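Local structure of scyllo-inositol 2-dehydrogenase (NADP(+)) IolW (Bacillus subtilis subsp. subtilis, 3GDO) at residues S34-S39 against P49-V54; Y149-N154 against P237-H242; E277-L282 against I295-G300. The protein catalyses the reversible NADPH-dependent reduction of scyllo-inosose to scyllo-inositol and does not accept NADH in place of NADPH. All blocks are in the same frame, centred on the assembly; numbering follows the deposited sequence.

Contact 1 (S34-S39 against P49-V54)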
# COMPACT_ATOMS: atom_id res chain seq x y z
N SER B 34 34.39 -14.38 -25.25
CA SER B 34 35.35 -14.25 -26.37
C SER B 34 35.60 -12.81 -26.78
O SER B 34 36.75 -12.41 -26.98
CB SER B 34 34.89 -15.04 -27.60
OG SER B 34 34.87 -16.42 -27.30
N LYS B 35 34.52 -12.06 -26.94
CA LYS B 35 34.64 -10.68 -27.39
C LYS B 35 33.77 -9.72 -26.55
O LYS B 35 32.71 -10.10 -26.04
CB LYS B 35 34.27 -10.58 -28.85
CG LYS B 35 35.25 -11.33 -29.79
CD LYS B 35 34.96 -11.01 -31.24
CE LYS B 35 36.08 -11.57 -32.13
NZ LYS B 35 35.63 -11.41 -33.54
N ILE B 36 34.25 -8.49 -26.42
CA ILE B 36 33.50 -7.42 -25.74
C ILE B 36 33.65 -6.15 -26.55
O ILE B 36 34.78 -5.74 -26.86
CB ILE B 36 33.99 -7.19 -24.31
CG1 ILE B 36 34.03 -8.50 -23.52
CG2 ILE B 36 33.17 -6.07 -23.60
CD1 ILE B 36 34.62 -8.38 -22.13
N MET B 37 32.52 -5.57 -26.93
CA MET B 37 32.47 -4.32 -27.68
C MET B 37 32.50 -3.13 -26.69
O MET B 37 31.52 -2.90 -25.98
CB MET B 37 31.21 -4.27 -28.57
CG MET B 37 31.25 -3.18 -29.62
SD MET B 37 29.75 -2.81 -30.54
CE MET B 37 28.62 -2.32 -29.27
N THR B 38 33.62 -2.40 -26.66
CA THR B 38 33.84 -1.32 -25.67
C THR B 38 35.13 -0.54 -26.00
O THR B 38 36.05 -1.07 -26.64
CB THR B 38 33.94 -1.91 -24.21
OG1 THR B 38 33.91 -0.88 -23.22
CG2 THR B 38 35.21 -2.79 -24.02
N SER B 39 35.22 0.70 -25.53
CA SER B 39 36.47 1.45 -25.62
C SER B 39 37.29 1.32 -24.32
O SER B 39 38.37 1.92 -24.19
CB SER B 39 36.20 2.93 -25.93
OG SER B 39 35.47 3.52 -24.86
N PRO B 49 41.68 -11.36 -19.18
CA PRO B 49 42.91 -11.34 -19.98
C PRO B 49 42.78 -11.99 -21.36
O PRO B 49 43.49 -11.58 -22.28
CB PRO B 49 43.92 -12.11 -19.11
CG PRO B 49 43.45 -11.89 -17.71
CD PRO B 49 41.93 -11.86 -17.81
N ASP B 50 41.86 -12.95 -21.53
CA ASP B 50 41.75 -13.70 -22.78
C ASP B 50 40.68 -13.18 -23.74
O ASP B 50 40.58 -13.68 -24.87
CB ASP B 50 41.45 -15.17 -22.51
CG ASP B 50 42.61 -15.88 -21.86
OD1 ASP B 50 43.77 -15.50 -22.13
OD2 ASP B 50 42.36 -16.82 -21.07
N ALA B 51 39.87 -12.23 -23.31
CA ALA B 51 38.84 -11.68 -24.18
C ALA B 51 39.48 -10.79 -25.23
O ALA B 51 40.55 -10.25 -25.01
CB ALA B 51 37.80 -10.92 -23.35
N GLU B 52 38.85 -10.62 -26.37
CA GLU B 52 39.34 -9.68 -27.34
C GLU B 52 38.42 -8.45 -27.32
O GLU B 52 37.18 -8.58 -27.41
CB GLU B 52 39.41 -10.32 -28.74
CG GLU B 52 39.46 -9.35 -29.93
CD GLU B 52 39.58 -10.05 -31.28
OE1 GLU B 52 39.44 -9.40 -32.35
OE2 GLU B 52 39.81 -11.29 -31.27
N VAL B 53 39.01 -7.26 -27.18
CA VAL B 53 38.23 -6.04 -27.33
C VAL B 53 38.02 -5.73 -28.80
O VAL B 53 38.93 -5.90 -29.62
CB VAL B 53 38.89 -4.83 -26.63
CG1 VAL B 53 37.98 -3.62 -26.73
CG2 VAL B 53 39.11 -5.15 -25.19
N VAL B 54 36.81 -5.29 -29.13
CA VAL B 54 36.47 -4.88 -30.47
C VAL B 54 35.72 -3.56 -30.32
O VAL B 54 35.19 -3.26 -29.25
CB VAL B 54 35.59 -5.96 -31.22
CG1 VAL B 54 36.21 -7.34 -31.10
CG2 VAL B 54 34.16 -6.01 -30.69
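Ser34 O accepts a hydrogen bond from Glu52 N at 2.8 Å, the first rung of a parallel ladder in which the two strands run side by side in a right-handed Rossmann beta-alpha-beta unit. Ile36 sits across from Val53 and uses both its polar backbone atoms: its N donates to Glu52 O, its O accepts from Val54 N. Thr38 N closes the ladder on Val54 O at 3.1 Å. Packing is close at this end. Val54 is buried, its CG2 held between the backbone N and the carbonyl carbon (chi1 -50° for CG1), which sets that methyl 4.0 Å from Met37 CB, while CG1 meets Lys35 CD at 3.9 Å. On the face of Ile36 and Val53, Ile36 CD1 reaches Ala51 CB at 4.2 Å and Val53 CG1 comes to 3.2 Å from Thr38 O. The looser, solvent-facing side is at Glu52, whose extended chain runs alongside that of Lys35 in the same direction. Their ends do not join: Lys35 CE passes Glu52 OE2, but Lys35 NZ stays 4.5 Å from Glu52 OE1, too far for a salt bridge, and turns instead to the carboxylate of Asp63 and the carbonyl of Glu59. An alanine at Lys35 removes the stem beside Val54 CG1 and would probably leave Asp63 without this cationic partner and take one positive charge away from Glu52. The strand 52-54 is the outermost of the parallel sheet in this chain; strand 6-11 pairs with the other edge of 31-37, Val44 of the connecting helix 41-47 covers Ile36, Ala51 and Val53, and helix 58-61 lies against Lys35 and Val54 on the opposite face.

Contact 2 (Y149-N154 against P237-H242)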
# COMPACT_ATOMS: atom_id res chain seq x y z
N TYR B 149 -1.71 -8.90 -2.87
CA TYR B 149 -0.26 -9.05 -3.15
C TYR B 149 0.30 -7.66 -3.36
O TYR B 149 0.05 -7.02 -4.41
CB TYR B 149 -0.06 -9.95 -4.41
CG TYR B 149 1.40 -10.17 -4.79
CD1 TYR B 149 2.17 -11.16 -4.16
CD2 TYR B 149 2.00 -9.41 -5.80
CE1 TYR B 149 3.52 -11.37 -4.52
CE2 TYR B 149 3.33 -9.62 -6.19
CZ TYR B 149 4.08 -10.58 -5.54
OH TYR B 149 5.39 -10.75 -5.92
N GLN B 150 1.00 -7.16 -2.36
CA GLN B 150 1.37 -5.73 -2.34
C GLN B 150 2.86 -5.63 -2.23
O GLN B 150 3.46 -6.19 -1.30
CB GLN B 150 0.75 -4.99 -1.14
CG GLN B 150 -0.74 -4.84 -1.24
CD GLN B 150 -1.36 -4.18 0.01
OE1 GLN B 150 -0.77 -4.21 1.10
NE2 GLN B 150 -2.57 -3.63 -0.15
N VAL B 151 3.45 -4.94 -3.19
CA VAL B 151 4.92 -4.89 -3.27
C VAL B 151 5.34 -3.43 -3.35
O VAL B 151 4.76 -2.66 -4.15
CB VAL B 151 5.49 -5.68 -4.51
CG1 VAL B 151 6.98 -5.76 -4.45
CG2 VAL B 151 4.88 -7.09 -4.54
N SER B 152 6.28 -3.03 -2.51
CA SER B 152 6.80 -1.66 -2.66
C SER B 152 8.26 -1.60 -2.96
O SER B 152 9.05 -2.45 -2.53
CB SER B 152 6.45 -0.75 -1.48
OG SER B 152 7.26 -1.00 -0.38
N TYR B 153 8.67 -0.59 -3.72
CA TYR B 153 10.05 -0.54 -4.20
C TYR B 153 10.48 0.91 -4.21
O TYR B 153 10.37 1.60 -5.22
CB TYR B 153 10.11 -1.10 -5.62
CG TYR B 153 11.47 -1.54 -6.12
CD1 TYR B 153 11.57 -2.42 -7.22
CD2 TYR B 153 12.67 -1.11 -5.51
CE1 TYR B 153 12.80 -2.82 -7.69
CE2 TYR B 153 13.91 -1.53 -5.97
CZ TYR B 153 13.96 -2.38 -7.08
OH TYR B 153 15.15 -2.78 -7.58
N ASN B 154 10.95 1.37 -3.06
CA ASN B 154 11.08 2.79 -2.82
C ASN B 154 12.54 3.15 -2.81
O ASN B 154 13.38 2.28 -2.64
CB ASN B 154 10.51 3.14 -1.44
CG ASN B 154 9.04 2.96 -1.35
OD1 ASN B 154 8.26 3.48 -2.17
ND2 ASN B 154 8.62 2.28 -0.32
N PRO B 237 7.46 -2.68 4.58
CA PRO B 237 7.74 -3.97 3.95
C PRO B 237 7.79 -3.91 2.40
O PRO B 237 7.04 -3.13 1.75
CB PRO B 237 6.55 -4.81 4.34
CG PRO B 237 5.75 -4.02 5.32
CD PRO B 237 6.20 -2.66 5.34
N ARG B 238 8.73 -4.66 1.84
CA ARG B 238 8.83 -4.89 0.38
C ARG B 238 7.62 -5.72 -0.07
O ARG B 238 6.93 -5.33 -1.02
CB ARG B 238 10.14 -5.60 0.01
CG ARG B 238 10.25 -5.90 -1.51
CD ARG B 238 11.68 -6.21 -1.92
NE ARG B 238 11.80 -6.65 -3.34
CZ ARG B 238 12.17 -5.87 -4.36
NH1 ARG B 238 12.42 -4.56 -4.18
NH2 ARG B 238 12.29 -6.41 -5.59
N TYR B 239 7.34 -6.81 0.64
CA TYR B 239 6.19 -7.69 0.36
C TYR B 239 5.20 -7.76 1.51
O TYR B 239 5.57 -7.97 2.66
CB TYR B 239 6.61 -9.15 0.03
CG TYR B 239 7.55 -9.23 -1.16
CD1 TYR B 239 7.04 -9.29 -2.46
CD2 TYR B 239 8.92 -9.17 -0.99
CE1 TYR B 239 7.88 -9.32 -3.56
CE2 TYR B 239 9.77 -9.19 -2.09
CZ TYR B 239 9.24 -9.26 -3.37
OH TYR B 239 10.07 -9.27 -4.48
N GLN B 240 3.93 -7.66 1.15
CA GLN B 240 2.85 -8.01 2.04
C GLN B 240 1.89 -8.84 1.23
O GLN B 240 1.22 -8.35 0.27
CB GLN B 240 2.13 -6.75 2.58
CG GLN B 240 3.04 -5.79 3.35
CD GLN B 240 2.38 -4.43 3.68
OE1 GLN B 240 1.47 -4.34 4.49
NE2 GLN B 240 2.89 -3.37 3.06
N ILE B 241 1.79 -10.11 1.62
CA ILE B 241 0.99 -11.06 0.87
C ILE B 241 -0.02 -11.77 1.75
O ILE B 241 0.38 -12.43 2.72
CB ILE B 241 1.88 -12.12 0.18
CG1 ILE B 241 3.04 -11.48 -0.58
CG2 ILE B 241 1.02 -13.00 -0.76
CD1 ILE B 241 4.08 -12.51 -1.11
N HIS B 242 -1.30 -11.69 1.40
CA HIS B 242 -2.40 -12.25 2.20
C HIS B 242 -3.16 -13.30 1.43
O HIS B 242 -3.67 -13.02 0.32
CB HIS B 242 -3.37 -11.16 2.68
CG HIS B 242 -2.67 -9.97 3.27
ND1 HIS B 242 -1.79 -10.09 4.32
CD2 HIS B 242 -2.72 -8.65 2.95
CE1 HIS B 242 -1.29 -8.89 4.60
NE2 HIS B 242 -1.82 -8.01 3.78
O HOH W 1 -2.07 -5.25 3.49
O HOH W 2 11.85 -2.95 -1.96
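Arg238 O accepts from Ser152 N at 2.8 Å, the donor lying in the carbonyl plane on a lone pair. The acceptor belongs to a classic beta bulge, in which Arg238 and Tyr239 both face Lys250 of strand 246-250, in the antiparallel part of the C-terminal domain's large sheet. Beyond the bulge Gln150 and Gln240 form a hydrogen-bonded pair: Gln150 N donates to Gln240 O and Gln240 N to Gln150 O, both at 2.9 Å. On the face of Tyr149, Val151, Tyr239 and Ile241, which helices 129-139 and 174-190 cover, Tyr149 CE1 lies 3.6 Å from Ile241 CD1, its OH comes to the edge of the Tyr239 ring, and Val151 CG2 meets Tyr239 CD1. Gln150 and Gln240 point to the other face, toward the second subunit; a water joins Gln150 OE1 to His242 NE2. Ser152 OG donates to Pro237 O at 3.0 Å. Arg238, with CG opposite its backbone N (chi1 178°) and extended to NE, carries its guanidinium beyond the strand to Tyr153, the planes 75° apart in a cation-pi contact. There NH1 stands over the ring centre, 3.5 Å above its plane, and also gives a hydrogen bond to a water that donates to Ser152 O.

Contact 3 (E277-L282 against I295-G300)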
# COMPACT_ATOMS: atom_id res chain seq x y z
N GLU B 277 18.01 -10.44 10.20
CA GLU B 277 17.10 -9.40 10.66
C GLU B 277 16.01 -9.17 9.63
O GLU B 277 14.95 -8.64 9.96
CB GLU B 277 17.82 -8.08 11.02
CG GLU B 277 19.22 -7.84 10.35
CD GLU B 277 20.39 -8.61 11.04
OE1 GLU B 277 21.57 -8.36 10.68
OE2 GLU B 277 20.15 -9.46 11.93
N PHE B 278 16.26 -9.60 8.39
CA PHE B 278 15.35 -9.27 7.28
C PHE B 278 14.53 -10.44 6.81
O PHE B 278 13.78 -10.31 5.85
CB PHE B 278 16.14 -8.67 6.10
CG PHE B 278 16.64 -7.26 6.37
CD1 PHE B 278 15.77 -6.18 6.29
CD2 PHE B 278 17.96 -7.02 6.71
CE1 PHE B 278 16.23 -4.87 6.54
CE2 PHE B 278 18.42 -5.72 6.98
CZ PHE B 278 17.55 -4.64 6.88
N TYR B 279 14.67 -11.58 7.49
CA TYR B 279 13.90 -12.77 7.15
C TYR B 279 12.42 -12.40 7.27
O TYR B 279 12.05 -11.64 8.19
CB TYR B 279 14.21 -13.96 8.10
CG TYR B 279 15.60 -14.61 8.01
CD1 TYR B 279 16.51 -14.30 6.98
CD2 TYR B 279 15.97 -15.60 8.94
CE1 TYR B 279 17.77 -14.93 6.89
CE2 TYR B 279 17.22 -16.25 8.88
CZ TYR B 279 18.11 -15.90 7.86
OH TYR B 279 19.33 -16.51 7.79
N GLY B 280 11.60 -12.91 6.35
CA GLY B 280 10.17 -12.64 6.38
C GLY B 280 9.44 -13.31 7.54
O GLY B 280 9.90 -14.33 8.06
N LYS B 281 8.31 -12.73 7.95
CA LYS B 281 7.42 -13.38 8.91
C LYS B 281 6.18 -13.93 8.24
O LYS B 281 5.46 -13.20 7.53
CB LYS B 281 7.04 -12.42 10.05
CG LYS B 281 8.28 -11.85 10.71
CD LYS B 281 8.01 -11.01 11.95
CE LYS B 281 9.33 -10.82 12.72
NZ LYS B 281 9.19 -9.90 13.90
N LEU B 282 5.95 -15.22 8.48
CA LEU B 282 4.76 -15.90 8.02
C LEU B 282 3.83 -16.09 9.21
O LEU B 282 4.22 -16.66 10.24
CB LEU B 282 5.09 -17.28 7.41
CG LEU B 282 3.94 -18.10 6.85
CD1 LEU B 282 3.50 -17.61 5.47
CD2 LEU B 282 4.31 -19.58 6.77
N ILE B 295 10.82 -16.98 8.62
CA ILE B 295 11.24 -17.88 7.53
C ILE B 295 12.64 -17.52 7.00
O ILE B 295 12.81 -16.45 6.39
CB ILE B 295 10.24 -17.89 6.35
CG1 ILE B 295 8.80 -18.07 6.84
CG2 ILE B 295 10.62 -18.96 5.32
CD1 ILE B 295 8.48 -19.44 7.45
N PRO B 296 13.66 -18.38 7.24
CA PRO B 296 14.98 -18.06 6.67
C PRO B 296 14.88 -18.04 5.14
O PRO B 296 14.29 -18.93 4.55
CB PRO B 296 15.90 -19.20 7.19
CG PRO B 296 15.12 -19.82 8.36
CD PRO B 296 13.67 -19.67 7.96
N SER B 297 15.39 -16.99 4.51
CA SER B 297 15.23 -16.81 3.06
C SER B 297 16.04 -17.84 2.27
O SER B 297 17.16 -18.16 2.65
CB SER B 297 15.66 -15.39 2.66
OG SER B 297 15.07 -14.40 3.49
N VAL B 298 15.49 -18.38 1.19
CA VAL B 298 16.27 -19.16 0.20
C VAL B 298 17.36 -18.22 -0.34
O VAL B 298 17.09 -17.04 -0.56
CB VAL B 298 15.39 -19.60 -0.98
CG1 VAL B 298 16.22 -20.32 -2.06
CG2 VAL B 298 14.25 -20.48 -0.50
N ASN B 299 18.58 -18.72 -0.50
CA ASN B 299 19.68 -17.92 -1.06
C ASN B 299 19.33 -17.41 -2.46
O ASN B 299 18.73 -18.12 -3.23
CB ASN B 299 21.00 -18.72 -1.07
CG ASN B 299 21.62 -18.85 0.34
OD1 ASN B 299 20.89 -19.00 1.31
ND2 ASN B 299 22.95 -18.78 0.44
N GLY B 300 19.65 -16.16 -2.77
CA GLY B 300 19.44 -15.64 -4.12
C GLY B 300 20.41 -16.32 -5.08
O GLY B 300 21.55 -16.65 -4.68
O HOH W 3 12.43 -14.74 4.38
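Tyr279 lays its ring over the backbone of Pro296 and Ser297, and its atoms meet Ile295, Pro296 and Ser297 in turn. Tyr279 CB, pointing at the other segment, starts the series 3.3 Å from Ile295 O. CG, set opposite the carbonyl carbon of its own residue (chi1 -69°), still lies near that oxygen and begins to pass over Pro296 CA. From here the ring divides. On one side CD2 and CE2 rest on the proline, Tyr279 CE2 at 3.6 Å from Pro296 CB; on the other, Tyr279 CD1 comes to 3.8 Å from Ser297 OG and CE1 lies over Ser297 N. CZ, the last ring atom before the hydroxyl, is still near Pro296 CA and CB. At the centre of this packing is a CH-pi contact, Pro296 CA standing over the ring, 16° off its normal, so the proline comes to a face rather than an edge.

The segments meet at the open end of a beta hairpin, strands 280-286 and 289-295, at the margin of the C-terminal domain's sheet. Ile295 N donates to Gly280 O at 2.9 Å in an almost straight bond of 174°. In the other direction a water takes over: it accepts from Gly280 N, its oxygen donates to Ile295 O at 2.7 Å and it donates to Ser297 OG, so three groups hold it between the two diverging segments. Ser297 OG also bonds to Asp274, which touches Tyr279 as well. Farther along the hairpin, Leu282 CB packs on Ile295 CG1 at 3.8 Å, and both side chains reach Phe248 of the neighbouring strand 246-250. Thr133 of helix 129-139 touches Ile295 and Ser297, and its hydroxyl oxygen is hydrogen-bonded to the amide of Val298.

From the N terminus, contact 1 comes first and closes a short loop around helix 41-47, inside the NAD-binding Rossmann range. Contact 2 opens later, in the C-terminal alpha/beta domain; it closes a long loop of 82 residues, bringing strand 146-152 beside strand 239-243. Contact 3 follows, closing the base of a hairpin. The three are in series, none nesting in or crossing another. Contact 1 stands alone, its centre about 41 Å from that of contact 2 and about 39 Å from that of contact 3. Contacts 2 and 3 share the mixed sheet, with strand 246-250 between them and helix 129-139 touching both; their nearest atoms are about 7 Å apart.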